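Local coordinates for protein SAM dependent methyltransferase (PDB 3DH0) that binds S-adenosylmethionine and probably transfers its methyl group to an acceptor molecule, at residues 49-54 with 112-117; 91-96 with 100-105; 146-149 with 154-157. All coordinates share one frame; numbering follows the deposited sequence.

From the N terminus, the chain leaves strand 40-43 through the turn at 49-54, the first half of interaction 1, and meets that turn again at 112-117, where strand 107-113 ends. Interaction 2 is nested inside that long loop: it closes a short loop of its own between 91-96, at the outermost strand 90-94, and the segment 100-105, which leads on to strand 107-113. Interaction 3 follows in series, pinching the loop between strand 137-144 and helix 161-170. Interactions 1 and 3 touch, with His117 packed against Glu157, whereas interactions 2 and 3 lie on opposite sides of the chain's centre, their centres about 31 Å apart.

Interaction 1. Residues 49-54 with 112-117; sequences GFYLPY and MAFTFH. With SAM (S-adenosylmethionine), chain C.
Ala113, the last residue of strand 107-113, sets its methyl CB 4.1 Å from Tyr51 CE2, obliquely to the phenol ring. Its backbone faces the cofactor: the amino N of SAM donates a hydrogen bond to Ala113 O at 2.8 Å. Phe114 comes next, in a left-handed backbone conformation that turns the chain out of the strand. Its CE1 lies 3.9 Å from Tyr51 OH, and the hydroxyl sits in the plane of the Phe114 ring at its edge, the two side chains crossing at about a right angle. Phe114 CB also passes 3.8 Å from CE, the methyl carbon of SAM. With CG opposite its carbonyl carbon (chi1 -66°), Tyr51 extends toward the strand end and offers one ring face to Phe50, whose CD2 stands 3.6 Å above the ring centre. Phe24 meets the Tyr51 ring with nearly parallel planes. Replacement of Tyr51 by an alanine would probably deprive Ala113 CB of its aromatic neighbour and the Phe114 edge of the hydroxyl, and free the Phe50 ring to turn. Thr115, a known SAM-binding residue, finishes the walk: its OG1, anti to the backbone N (chi1 163°), donates a weak 3.4 Å hydrogen bond to the ribose O4' of SAM. The turn at Gly49 after strand 40-43 and the end of strand 107-113 thus border the cofactor together, as the carboxyl ends of neighbouring parallel strands do in the Rossmann-like fold of class I methyltransferases.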
ATOM      1  N   GLY A  49      -7.888   3.940   5.762  1.00 22.55           N
ATOM      2  CA  GLY A  49      -6.738   4.373   6.531  1.00 23.38           C
ATOM      3  C   GLY A  49      -6.461   3.392   7.649  1.00 24.48           C
ATOM      4  O   GLY A  49      -5.905   3.760   8.682  1.00 24.54           O
ATOM      5  N   PHE A  50      -6.854   2.137   7.429  1.00 24.79           N
ATOM      6  CA  PHE A  50      -6.694   1.072   8.410  1.00 23.79           C
ATOM      7  C   PHE A  50      -5.269   0.886   8.897  1.00 22.74           C
ATOM      8  O   PHE A  50      -5.020   0.945  10.092  1.00 23.92           O
ATOM      9  CB  PHE A  50      -7.212  -0.248   7.849  1.00 24.42           C
ATOM     10  CG  PHE A  50      -7.151  -1.375   8.829  1.00 26.27           C
ATOM     11  CD1 PHE A  50      -7.977  -1.383   9.951  1.00 26.84           C
ATOM     12  CD2 PHE A  50      -6.238  -2.413   8.662  1.00 26.90           C
ATOM     13  CE1 PHE A  50      -7.895  -2.409  10.898  1.00 27.70           C
ATOM     14  CE2 PHE A  50      -6.143  -3.448   9.603  1.00 27.37           C
ATOM     15  CZ  PHE A  50      -6.973  -3.445  10.723  1.00 27.66           C
ATOM     16  N   TYR A  51      -4.337   0.656   7.982  1.00 21.51           N
ATOM     17  CA  TYR A  51      -2.937   0.475   8.353  1.00 20.66           C
ATOM     18  C   TYR A  51      -2.184   1.769   8.682  1.00 20.72           C
ATOM     19  O   TYR A  51      -1.021   1.730   9.048  1.00 20.73           O
ATOM     20  CB  TYR A  51      -2.202  -0.268   7.242  1.00 19.93           C
ATOM     21  CG  TYR A  51      -2.678  -1.680   7.053  1.00 21.21           C
ATOM     22  CD1 TYR A  51      -2.469  -2.642   8.036  1.00 22.12           C
ATOM     23  CD2 TYR A  51      -3.360  -2.058   5.907  1.00 20.98           C
ATOM     24  CE1 TYR A  51      -2.933  -3.941   7.880  1.00 21.88           C
ATOM     25  CE2 TYR A  51      -3.830  -3.365   5.746  1.00 20.53           C
ATOM     26  CZ  TYR A  51      -3.610  -4.290   6.737  1.00 20.07           C
ATOM     27  OH  TYR A  51      -4.070  -5.565   6.606  1.00 20.89           O
ATOM     28  N   LEU A  52      -2.849   2.911   8.571  1.00 20.94           N
ATOM     29  CA  LEU A  52      -2.205   4.192   8.847  1.00 21.71           C
ATOM     30  C   LEU A  52      -1.645   4.347  10.262  1.00 22.86           C
ATOM     31  O   LEU A  52      -0.560   4.901  10.451  1.00 24.00           O
ATOM     32  CB  LEU A  52      -3.161   5.351   8.513  1.00 20.16           C
ATOM     33  CG  LEU A  52      -3.312   5.698   7.014  1.00 20.02           C
ATOM     34  CD1 LEU A  52      -4.238   6.901   6.827  1.00 16.81           C
ATOM     35  CD2 LEU A  52      -1.946   5.991   6.418  1.00 14.66           C
ATOM     36  N   PRO A  53      -2.379   3.882  11.278  1.00 23.27           N
ATOM     37  CA  PRO A  53      -1.841   4.019  12.637  1.00 23.00           C
ATOM     38  C   PRO A  53      -0.488   3.317  12.767  1.00 23.09           C
ATOM     39  O   PRO A  53       0.356   3.697  13.576  1.00 23.66           O
ATOM     40  CB  PRO A  53      -2.914   3.349  13.490  1.00 21.63           C
ATOM     41  CG  PRO A  53      -4.165   3.700  12.755  1.00 21.32           C
ATOM     42  CD  PRO A  53      -3.789   3.452  11.314  1.00 21.65           C
ATOM     43  N   TYR A  54      -0.299   2.291  11.949  1.00 22.97           N
ATOM     44  CA  TYR A  54       0.915   1.498  11.956  1.00 23.38           C
ATOM     45  C   TYR A  54       2.068   2.212  11.311  1.00 23.24           C
ATOM     46  O   TYR A  54       3.077   2.463  11.942  1.00 24.40           O
ATOM     47  CB  TYR A  54       0.641   0.173  11.261  1.00 25.61           C
ATOM     48  CG  TYR A  54      -0.408  -0.612  11.993  1.00 27.54           C
ATOM     49  CD1 TYR A  54      -0.097  -1.267  13.181  1.00 26.95           C
ATOM     50  CD2 TYR A  54      -1.741  -0.607  11.566  1.00 29.44           C
ATOM     51  CE1 TYR A  54      -1.069  -1.886  13.936  1.00 27.51           C
ATOM     52  CE2 TYR A  54      -2.733  -1.229  12.327  1.00 30.17           C
ATOM     53  CZ  TYR A  54      -2.378  -1.865  13.518  1.00 29.57           C
ATOM     54  OH  TYR A  54      -3.335  -2.448  14.312  1.00 31.18           O
ATOM     55  N   MET A 112       1.862  -0.910  -0.712  1.00 22.13           N
ATOM     56  CA  MET A 112       0.645  -1.104  -1.481  1.00 22.23           C
ATOM     57  C   MET A 112      -0.129  -2.307  -0.932  1.00 21.48           C
ATOM     58  O   MET A 112       0.114  -3.439  -1.335  1.00 20.86           O
ATOM     59  CB  MET A 112       1.008  -1.319  -2.949  1.00 20.90           C
ATOM     60  CG  MET A 112       0.122  -0.555  -3.908  1.00 21.76           C
ATOM     61  SD  MET A 112       0.558  -0.806  -5.625  1.00 22.94           S
ATOM     62  CE  MET A 112       2.177  -0.168  -5.672  1.00 15.84           C
ATOM     63  N   ALA A 113      -1.056  -2.061  -0.011  1.00 21.05           N
ATOM     64  CA  ALA A 113      -1.827  -3.152   0.588  1.00 22.26           C
ATOM     65  C   ALA A 113      -3.188  -3.421  -0.049  1.00 22.37           C
ATOM     66  O   ALA A 113      -4.123  -2.641   0.100  1.00 21.84           O
ATOM     67  CB  ALA A 113      -1.998  -2.909   2.083  1.00 21.28           C
ATOM     68  N   PHE A 114      -3.285  -4.555  -0.734  1.00 24.17           N
ATOM     69  CA  PHE A 114      -4.507  -4.978  -1.413  1.00 26.11           C
ATOM     70  C   PHE A 114      -5.019  -3.989  -2.453  1.00 26.75           C
ATOM     71  O   PHE A 114      -6.217  -3.942  -2.733  1.00 28.12           O
ATOM     72  CB  PHE A 114      -5.626  -5.241  -0.398  1.00 25.11           C
ATOM     73  CG  PHE A 114      -5.267  -6.251   0.647  1.00 25.02           C
ATOM     74  CD1 PHE A 114      -4.959  -5.847   1.946  1.00 24.36           C
ATOM     75  CD2 PHE A 114      -5.227  -7.608   0.332  1.00 24.28           C
ATOM     76  CE1 PHE A 114      -4.621  -6.770   2.912  1.00 25.33           C
ATOM     77  CE2 PHE A 114      -4.890  -8.544   1.289  1.00 24.21           C
ATOM     78  CZ  PHE A 114      -4.585  -8.129   2.590  1.00 25.04           C
ATOM     79  N   THR A 115      -4.125  -3.212  -3.042  1.00 26.28           N
ATOM     80  CA  THR A 115      -4.569  -2.248  -4.021  1.00 27.78           C
ATOM     81  C   THR A 115      -3.998  -2.459  -5.426  1.00 27.98           C
ATOM     82  O   THR A 115      -4.540  -1.938  -6.400  1.00 27.89           O
ATOM     83  CB  THR A 115      -4.300  -0.786  -3.496  1.00 28.85           C
ATOM     84  OG1 THR A 115      -4.348   0.163  -4.576  1.00 29.66           O
ATOM     85  CG2 THR A 115      -2.961  -0.710  -2.816  1.00 30.70           C
ATOM     86  N   PHE A 116      -2.934  -3.243  -5.550  1.00 27.72           N
ATOM     87  CA  PHE A 116      -2.330  -3.464  -6.858  1.00 28.33           C
ATOM     88  C   PHE A 116      -3.294  -4.009  -7.913  1.00 30.68           C
ATOM     89  O   PHE A 116      -3.348  -3.501  -9.032  1.00 31.25           O
ATOM     90  CB  PHE A 116      -1.147  -4.407  -6.739  1.00 28.41           C
ATOM     91  CG  PHE A 116      -0.284  -4.449  -7.965  1.00 28.13           C
ATOM     92  CD1 PHE A 116       0.613  -3.419  -8.237  1.00 29.12           C
ATOM     93  CD2 PHE A 116      -0.370  -5.514  -8.851  1.00 26.87           C
ATOM     94  CE1 PHE A 116       1.413  -3.449  -9.377  1.00 27.46           C
ATOM     95  CE2 PHE A 116       0.419  -5.559  -9.991  1.00 27.63           C
ATOM     96  CZ  PHE A 116       1.317  -4.523 -10.258  1.00 27.78           C
ATOM     97  N   HIS A 117      -4.049  -5.045  -7.566  1.00 32.61           N
ATOM     98  CA  HIS A 117      -4.998  -5.636  -8.509  1.00 34.20           C
ATOM     99  C   HIS A 117      -6.144  -4.684  -8.882  1.00 33.67           C
ATOM    100  O   HIS A 117      -6.974  -5.015  -9.723  1.00 34.14           O
ATOM    101  CB  HIS A 117      -5.602  -6.917  -7.926  1.00 36.01           C
ATOM    102  CG  HIS A 117      -6.507  -6.668  -6.764  1.00 39.69           C
ATOM    103  ND1 HIS A 117      -6.036  -6.321  -5.515  1.00 40.58           N
ATOM    104  CD2 HIS A 117      -7.861  -6.618  -6.685  1.00 40.48           C
ATOM    105  CE1 HIS A 117      -7.059  -6.063  -4.719  1.00 41.86           C
ATOM    106  NE2 HIS A 117      -8.177  -6.233  -5.406  1.00 42.23           N
TER
HETATM  107  N   SAM C 220      -5.335  -0.794   1.767  1.00 36.37           N
HETATM  108  CA  SAM C 220      -6.618  -0.516   2.484  1.00 37.77           C
HETATM  109  C   SAM C 220      -6.618  -1.177   3.843  1.00 39.30           C
HETATM  110  O   SAM C 220      -5.631  -1.832   4.181  1.00 40.08           O
HETATM  111  OXT SAM C 220      -7.667  -0.994   4.542  1.00 42.12           O
HETATM  112  CB  SAM C 220      -7.791  -1.038   1.661  1.00 37.25           C
HETATM  113  CG  SAM C 220      -7.600  -0.656   0.250  1.00 35.07           C
HETATM  114  SD  SAM C 220      -8.818  -1.128  -1.008  1.00 32.83           S
HETATM  115  CE  SAM C 220      -8.578  -2.900  -1.140  1.00 34.32           C
HETATM  116  C5' SAM C 220      -8.086  -0.445  -2.420  1.00 30.92           C
HETATM  117  C4' SAM C 220      -8.177   1.061  -2.548  1.00 28.67           C
HETATM  118  O4' SAM C 220      -7.444   1.363  -3.729  1.00 27.92           O
HETATM  119  C3' SAM C 220      -9.593   1.557  -2.900  1.00 27.94           C
HETATM  120  O3' SAM C 220     -10.035   2.291  -1.723  1.00 25.83           O
HETATM  121  C2' SAM C 220      -9.426   2.534  -4.048  1.00 25.87           C
HETATM  122  O2' SAM C 220     -10.115   3.765  -4.009  1.00 25.94           O
HETATM  123  C1' SAM C 220      -7.871   2.583  -4.176  1.00 27.95           C
HETATM  124  N9  SAM C 220      -7.314   2.731  -5.506  1.00 28.48           N
HETATM  125  C8  SAM C 220      -7.636   2.096  -6.689  1.00 28.94           C
HETATM  126  N7  SAM C 220      -6.902   2.474  -7.688  1.00 28.30           N
HETATM  127  C5  SAM C 220      -6.037   3.422  -7.143  1.00 28.79           C
HETATM  128  C6  SAM C 220      -4.987   4.206  -7.702  1.00 29.45           C
HETATM  129  N6  SAM C 220      -4.654   4.127  -9.009  1.00 28.65           N
HETATM  130  N1  SAM C 220      -4.296   5.074  -6.866  1.00 30.09           N
HETATM  131  C2  SAM C 220      -4.663   5.123  -5.563  1.00 29.55           C
HETATM  132  N3  SAM C 220      -5.627   4.431  -4.946  1.00 28.67           N
HETATM  133  C4  SAM C 220      -6.279   3.590  -5.796  1.00 28.08           C

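Interaction 2. Residues 91-96 with 100-105; sequences EVLKSE and IPLPDN
Apolar contact joins Leu93 to both Leu102 and Pro101. The Leu93 branch CD1 does all the touching: it lies 3.6 Å from Leu102 CD1 and 4.0 Å from Pro101 CG. With Leu93 CG opposite its carbonyl carbon (chi1 -52°), the side chain leans toward the loop and slides past the proline ring in the opposite direction, while it meets Leu102 obliquely. Pro101 CG also comes within 4.1 Å of Lys94 O, so the ring rests against backbone as well as side chain. Leu102 continues inward to Tyr66 and Val132. In the Rossmann-like sheet the order is 90-94, 64-69, 40-43, 107-113; the contact therefore lies where the chain leaves an outermost strand and starts a helix-free connection past two strands.

No hydrogen bond crosses between the segments; the side-chain ones described here lie in 91-96, except that Lys94 NZ also bonds to Val70 O. Lys94 NZ donates to Ser95 O at 2.6 Å, with a C=O...N angle of 148° and the donor tilted 31° from the carbonyl plane; it also makes a long salt bridge of 3.7 Å to Glu96 OE1. Ser95 OG, in a residue of the SAM pocket, bonds to Glu96 O at 3.0 Å, standing above the carbonyl plane.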
ATOM      1  N   GLU A  91      -0.225  12.735   6.138  1.00 18.29           N
ATOM      2  CA  GLU A  91      -0.799  13.665   5.189  1.00 18.69           C
ATOM      3  C   GLU A  91      -1.676  12.867   4.201  1.00 17.74           C
ATOM      4  O   GLU A  91      -1.178  12.079   3.405  1.00 14.06           O
ATOM      5  CB  GLU A  91       0.349  14.394   4.479  1.00 19.82           C
ATOM      6  CG  GLU A  91       0.015  15.750   3.923  1.00 21.67           C
ATOM      7  CD  GLU A  91      -0.343  16.769   4.987  1.00 23.00           C
ATOM      8  OE1 GLU A  91       0.519  17.143   5.801  1.00 24.98           O
ATOM      9  OE2 GLU A  91      -1.499  17.210   5.009  1.00 24.04           O
ATOM     10  N   VAL A  92      -2.988  13.063   4.283  1.00 18.66           N
ATOM     11  CA  VAL A  92      -3.940  12.367   3.410  1.00 20.99           C
ATOM     12  C   VAL A  92      -4.236  13.169   2.146  1.00 20.90           C
ATOM     13  O   VAL A  92      -4.687  14.303   2.222  1.00 20.09           O
ATOM     14  CB  VAL A  92      -5.270  12.100   4.139  1.00 21.54           C
ATOM     15  CG1 VAL A  92      -6.204  11.314   3.237  1.00 20.11           C
ATOM     16  CG2 VAL A  92      -5.007  11.351   5.436  1.00 21.40           C
ATOM     17  N   LEU A  93      -3.997  12.566   0.986  1.00 21.17           N
ATOM     18  CA  LEU A  93      -4.202  13.260  -0.280  1.00 21.60           C
ATOM     19  C   LEU A  93      -5.111  12.572  -1.311  1.00 22.71           C
ATOM     20  O   LEU A  93      -5.208  11.343  -1.376  1.00 21.62           O
ATOM     21  CB  LEU A  93      -2.839  13.534  -0.933  1.00 20.00           C
ATOM     22  CG  LEU A  93      -1.737  14.240  -0.128  1.00 18.52           C
ATOM     23  CD1 LEU A  93      -0.466  14.331  -0.954  1.00 17.89           C
ATOM     24  CD2 LEU A  93      -2.191  15.621   0.280  1.00 16.70           C
ATOM     25  N   LYS A  94      -5.761  13.403  -2.124  1.00 22.58           N
ATOM     26  CA  LYS A  94      -6.646  12.959  -3.196  1.00 21.96           C
ATOM     27  C   LYS A  94      -5.804  12.643  -4.434  1.00 22.77           C
ATOM     28  O   LYS A  94      -5.199  13.530  -5.033  1.00 23.74           O
ATOM     29  CB  LYS A  94      -7.659  14.055  -3.507  1.00 21.85           C
ATOM     30  CG  LYS A  94      -8.514  13.789  -4.723  1.00 21.79           C
ATOM     31  CD  LYS A  94      -9.392  12.588  -4.533  1.00 23.76           C
ATOM     32  CE  LYS A  94     -10.161  12.282  -5.804  1.00 27.44           C
ATOM     33  NZ  LYS A  94      -9.274  11.900  -6.954  1.00 28.25           N
ATOM     34  N   SER A  95      -5.771  11.371  -4.809  1.00 24.44           N
ATOM     35  CA  SER A  95      -4.992  10.907  -5.952  1.00 24.01           C
ATOM     36  C   SER A  95      -5.805  10.729  -7.232  1.00 23.78           C
ATOM     37  O   SER A  95      -7.035  10.669  -7.217  1.00 22.98           O
ATOM     38  CB  SER A  95      -4.304   9.584  -5.583  1.00 24.61           C
ATOM     39  OG  SER A  95      -3.912   8.829  -6.718  1.00 25.68           O
ATOM     40  N   GLU A  96      -5.084  10.650  -8.341  1.00 24.63           N
ATOM     41  CA  GLU A  96      -5.677  10.459  -9.655  1.00 25.66           C
ATOM     42  C   GLU A  96      -5.103   9.132 -10.123  1.00 25.00           C
ATOM     43  O   GLU A  96      -4.015   8.757  -9.721  1.00 24.68           O
ATOM     44  CB  GLU A  96      -5.247  11.586 -10.592  1.00 27.77           C
ATOM     45  CG  GLU A  96      -6.337  12.099 -11.505  1.00 31.04           C
ATOM     46  CD  GLU A  96      -7.499  12.715 -10.749  1.00 32.74           C
ATOM     47  OE1 GLU A  96      -7.270  13.375  -9.715  1.00 32.44           O
ATOM     48  OE2 GLU A  96      -8.650  12.552 -11.202  1.00 35.28           O
ATOM     49  N   ILE A 100       0.509  10.967  -9.086  1.00 25.70           N
ATOM     50  CA  ILE A 100       0.656  11.166  -7.650  1.00 24.94           C
ATOM     51  C   ILE A 100       1.037  12.630  -7.435  1.00 24.00           C
ATOM     52  O   ILE A 100       2.010  13.121  -7.989  1.00 24.72           O
ATOM     53  CB  ILE A 100       1.736  10.221  -7.077  1.00 25.62           C
ATOM     54  CG1 ILE A 100       1.376   8.776  -7.430  1.00 24.84           C
ATOM     55  CG2 ILE A 100       1.832  10.381  -5.565  1.00 24.06           C
ATOM     56  CD1 ILE A 100       2.519   7.805  -7.346  1.00 24.61           C
ATOM     57  N   PRO A 101       0.261  13.351  -6.622  1.00 23.06           N
ATOM     58  CA  PRO A 101       0.502  14.767  -6.336  1.00 21.67           C
ATOM     59  C   PRO A 101       1.752  15.095  -5.531  1.00 21.23           C
ATOM     60  O   PRO A 101       1.747  16.011  -4.719  1.00 21.15           O
ATOM     61  CB  PRO A 101      -0.772  15.178  -5.615  1.00 22.56           C
ATOM     62  CG  PRO A 101      -1.107  13.945  -4.846  1.00 22.77           C
ATOM     63  CD  PRO A 101      -0.888  12.846  -5.850  1.00 23.62           C
ATOM     64  N   LEU A 102       2.830  14.372  -5.780  1.00 21.74           N
ATOM     65  CA  LEU A 102       4.067  14.595  -5.051  1.00 22.75           C
ATOM     66  C   LEU A 102       5.236  14.933  -5.965  1.00 24.79           C
ATOM     67  O   LEU A 102       5.229  14.588  -7.147  1.00 25.37           O
ATOM     68  CB  LEU A 102       4.413  13.335  -4.257  1.00 21.57           C
ATOM     69  CG  LEU A 102       4.083  13.200  -2.770  1.00 20.68           C
ATOM     70  CD1 LEU A 102       2.758  13.799  -2.412  1.00 18.78           C
ATOM     71  CD2 LEU A 102       4.112  11.733  -2.450  1.00 19.65           C
ATOM     72  N   PRO A 103       6.246  15.650  -5.436  1.00 26.07           N
ATOM     73  CA  PRO A 103       7.404  15.980  -6.277  1.00 26.80           C
ATOM     74  C   PRO A 103       8.354  14.783  -6.376  1.00 26.96           C
ATOM     75  O   PRO A 103       8.316  13.887  -5.542  1.00 27.97           O
ATOM     76  CB  PRO A 103       8.037  17.176  -5.560  1.00 27.43           C
ATOM     77  CG  PRO A 103       7.622  17.003  -4.135  1.00 27.86           C
ATOM     78  CD  PRO A 103       6.186  16.535  -4.258  1.00 26.56           C
ATOM     79  N   ASP A 104       9.199  14.766  -7.398  1.00 27.07           N
ATOM     80  CA  ASP A 104      10.139  13.672  -7.583  1.00 25.53           C
ATOM     81  C   ASP A 104      10.984  13.386  -6.349  1.00 25.69           C
ATOM     82  O   ASP A 104      11.186  14.245  -5.494  1.00 24.27           O
ATOM     83  CB  ASP A 104      11.089  13.970  -8.740  1.00 25.61           C
ATOM     84  CG  ASP A 104      10.376  14.191 -10.049  1.00 26.23           C
ATOM     85  OD1 ASP A 104      10.928  13.786 -11.089  1.00 28.62           O
ATOM     86  OD2 ASP A 104       9.281  14.780 -10.058  1.00 27.59           O
ATOM     87  N   ASN A 105      11.470  12.154  -6.277  1.00 27.01           N
ATOM     88  CA  ASN A 105      12.353  11.699  -5.210  1.00 28.10           C
ATOM     89  C   ASN A 105      11.975  12.150  -3.804  1.00 28.82           C
ATOM     90  O   ASN A 105      12.794  12.705  -3.068  1.00 29.02           O
ATOM     91  CB  ASN A 105      13.769  12.145  -5.555  1.00 28.71           C
ATOM     92  CG  ASN A 105      14.110  11.878  -7.014  1.00 31.94           C
ATOM     93  OD1 ASN A 105      14.178  10.726  -7.443  1.00 33.49           O
ATOM     94  ND2 ASN A 105      14.301  12.941  -7.788  1.00 31.00           N
TER

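Interaction 3. Residues 146-149 with 154-157; sequences KEER and PPEE
Lys146 and Pro155 bring their CA atoms to 5.0 Å, the nearest backbone approach between the two segments. They belong to one surface loop of the Rossmann-like domain, running from strand 137-144 to helix 161-170, and only four residues separate the segments. Residues 146-149 have no regular structure, whereas 155-157 form a short 3-10 turn, beginning at Pro155. The loop thus doubles back on itself, and the start of the turn is laid against the chain leaving the strand.

Pro155 makes the largest contribution. Its ring is directed at 146-149, where CB meets the carbonyl oxygen of Glu147 at 3.3 Å and CG lies 4.2 Å from Glu148 CG. This is van der Waals packing of a pyrrolidine ring on backbone and on the aliphatic part of an acid, with no hydrogen bond at that point. Farther out, the carboxylates of Glu148 and Glu156 come into the same neighbourhood without touching, their OE2 atoms 5.8 Å apart, where they would probably repel weakly.

The polar tie comes from Lys146. Its chain is extended through the first three torsions and bends only at the last (chi4 -48°), which brings NZ back to Pro155 O at 2.9 Å. On the way CG passes 3.7 Å from the same oxygen. NZ has a second, weak partner in Val158 O, while Arg149 NH2 bonds to Pro153 O and Lys145 O, linking the two limbs of the loop a second time. Glu147 O lies over one face of the Arg149 guanidinium, 3.7 Å above the plane and displaced toward the rim. Lys146 NZ approaches Pro155 O at a C=O...N angle of 123°, 51° out of the carbonyl plane.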
ATOM      1  N   LYS A 146      -4.064 -16.183  -5.240  1.00 35.09           N
ATOM      2  CA  LYS A 146      -4.966 -16.378  -6.373  1.00 37.16           C
ATOM      3  C   LYS A 146      -5.575 -17.764  -6.407  1.00 39.05           C
ATOM      4  O   LYS A 146      -5.656 -18.401  -7.459  1.00 39.65           O
ATOM      5  CB  LYS A 146      -4.270 -16.114  -7.718  1.00 37.07           C
ATOM      6  CG  LYS A 146      -5.254 -15.777  -8.841  1.00 34.99           C
ATOM      7  CD  LYS A 146      -4.620 -15.899 -10.213  1.00 36.18           C
ATOM      8  CE  LYS A 146      -5.244 -14.927 -11.219  1.00 37.34           C
ATOM      9  NZ  LYS A 146      -6.733 -14.951 -11.212  1.00 40.07           N
ATOM     10  N   GLU A 147      -5.999 -18.226  -5.242  1.00 40.56           N
ATOM     11  CA  GLU A 147      -6.641 -19.515  -5.116  1.00 42.80           C
ATOM     12  C   GLU A 147      -7.997 -19.180  -4.535  1.00 44.66           C
ATOM     13  O   GLU A 147      -8.567 -18.120  -4.836  1.00 45.30           O
ATOM     14  CB  GLU A 147      -5.860 -20.394  -4.150  1.00 43.00           C
ATOM     15  CG  GLU A 147      -5.728 -19.808  -2.765  1.00 43.03           C
ATOM     16  CD  GLU A 147      -4.407 -20.178  -2.135  1.00 44.54           C
ATOM     17  OE1 GLU A 147      -4.382 -20.427  -0.909  1.00 46.15           O
ATOM     18  OE2 GLU A 147      -3.390 -20.209  -2.868  1.00 44.19           O
ATOM     19  N   GLU A 148      -8.524 -20.067  -3.701  1.00 46.00           N
ATOM     20  CA  GLU A 148      -9.806 -19.795  -3.084  1.00 46.73           C
ATOM     21  C   GLU A 148      -9.595 -19.889  -1.600  1.00 46.53           C
ATOM     22  O   GLU A 148      -8.872 -20.761  -1.116  1.00 46.12           O
ATOM     23  CB  GLU A 148     -10.859 -20.756  -3.630  1.00 48.53           C
ATOM     24  CG  GLU A 148     -11.106 -20.467  -5.130  1.00 50.48           C
ATOM     25  CD  GLU A 148     -12.080 -21.421  -5.789  1.00 51.59           C
ATOM     26  OE1 GLU A 148     -11.860 -22.653  -5.669  1.00 52.86           O
ATOM     27  OE2 GLU A 148     -13.048 -20.934  -6.435  1.00 50.48           O
ATOM     28  N   ARG A 149     -10.192 -18.947  -0.881  1.00 47.29           N
ATOM     29  CA  ARG A 149     -10.008 -18.876   0.561  1.00 47.78           C
ATOM     30  C   ARG A 149     -11.324 -18.600   1.273  1.00 48.62           C
ATOM     31  O   ARG A 149     -12.228 -17.959   0.717  1.00 47.83           O
ATOM     32  CB  ARG A 149      -9.014 -17.746   0.881  1.00 47.90           C
ATOM     33  CG  ARG A 149      -7.765 -17.710  -0.008  1.00 47.18           C
ATOM     34  CD  ARG A 149      -7.149 -16.305  -0.073  1.00 46.15           C
ATOM     35  NE  ARG A 149      -7.298 -15.671  -1.389  1.00 46.01           N
ATOM     36  CZ  ARG A 149      -8.466 -15.355  -1.953  1.00 45.97           C
ATOM     37  NH1 ARG A 149      -9.610 -15.613  -1.321  1.00 45.55           N
ATOM     38  NH2 ARG A 149      -8.492 -14.772  -3.148  1.00 43.87           N
ATOM     39  N   PRO A 154     -13.017 -13.130  -4.713  1.00 47.96           N
ATOM     40  CA  PRO A 154     -12.896 -14.091  -5.824  1.00 48.02           C
ATOM     41  C   PRO A 154     -11.548 -14.024  -6.540  1.00 47.13           C
ATOM     42  O   PRO A 154     -11.025 -12.938  -6.815  1.00 47.15           O
ATOM     43  CB  PRO A 154     -14.087 -13.745  -6.736  1.00 47.83           C
ATOM     44  CG  PRO A 154     -14.422 -12.313  -6.364  1.00 48.45           C
ATOM     45  CD  PRO A 154     -14.238 -12.318  -4.862  1.00 48.22           C
ATOM     46  N   PRO A 155     -10.988 -15.195  -6.876  1.00 46.40           N
ATOM     47  CA  PRO A 155      -9.694 -15.308  -7.550  1.00 45.57           C
ATOM     48  C   PRO A 155      -9.552 -14.597  -8.879  1.00 45.30           C
ATOM     49  O   PRO A 155      -8.493 -14.039  -9.147  1.00 44.87           O
ATOM     50  CB  PRO A 155      -9.505 -16.811  -7.679  1.00 46.06           C
ATOM     51  CG  PRO A 155     -10.922 -17.284  -7.919  1.00 46.22           C
ATOM     52  CD  PRO A 155     -11.696 -16.489  -6.883  1.00 46.48           C
ATOM     53  N   GLU A 156     -10.589 -14.611  -9.720  1.00 44.98           N
ATOM     54  CA  GLU A 156     -10.463 -13.944 -11.021  1.00 45.25           C
ATOM     55  C   GLU A 156     -10.370 -12.438 -10.822  1.00 44.76           C
ATOM     56  O   GLU A 156     -10.088 -11.679 -11.759  1.00 43.58           O
ATOM     57  CB  GLU A 156     -11.648 -14.242 -11.952  1.00 45.72           C
ATOM     58  CG  GLU A 156     -12.510 -15.425 -11.573  1.00 47.43           C
ATOM     59  CD  GLU A 156     -13.424 -15.124 -10.395  1.00 48.48           C
ATOM     60  OE1 GLU A 156     -13.973 -13.997 -10.318  1.00 46.63           O
ATOM     61  OE2 GLU A 156     -13.594 -16.036  -9.554  1.00 49.80           O
ATOM     62  N   GLU A 157     -10.611 -12.012  -9.590  1.00 44.59           N
ATOM     63  CA  GLU A 157     -10.559 -10.600  -9.266  1.00 44.41           C
ATOM     64  C   GLU A 157      -9.173 -10.165  -8.778  1.00 42.20           C
ATOM     65  O   GLU A 157      -8.932  -8.984  -8.549  1.00 42.32           O
ATOM     66  CB  GLU A 157     -11.612 -10.284  -8.202  1.00 46.48           C
ATOM     67  CG  GLU A 157     -13.056 -10.342  -8.691  1.00 49.41           C
ATOM     68  CD  GLU A 157     -13.823  -9.054  -8.360  1.00 52.80           C
ATOM     69  OE1 GLU A 157     -13.707  -8.580  -7.197  1.00 54.04           O
ATOM     70  OE2 GLU A 157     -14.547  -8.521  -9.248  1.00 52.91           O
TER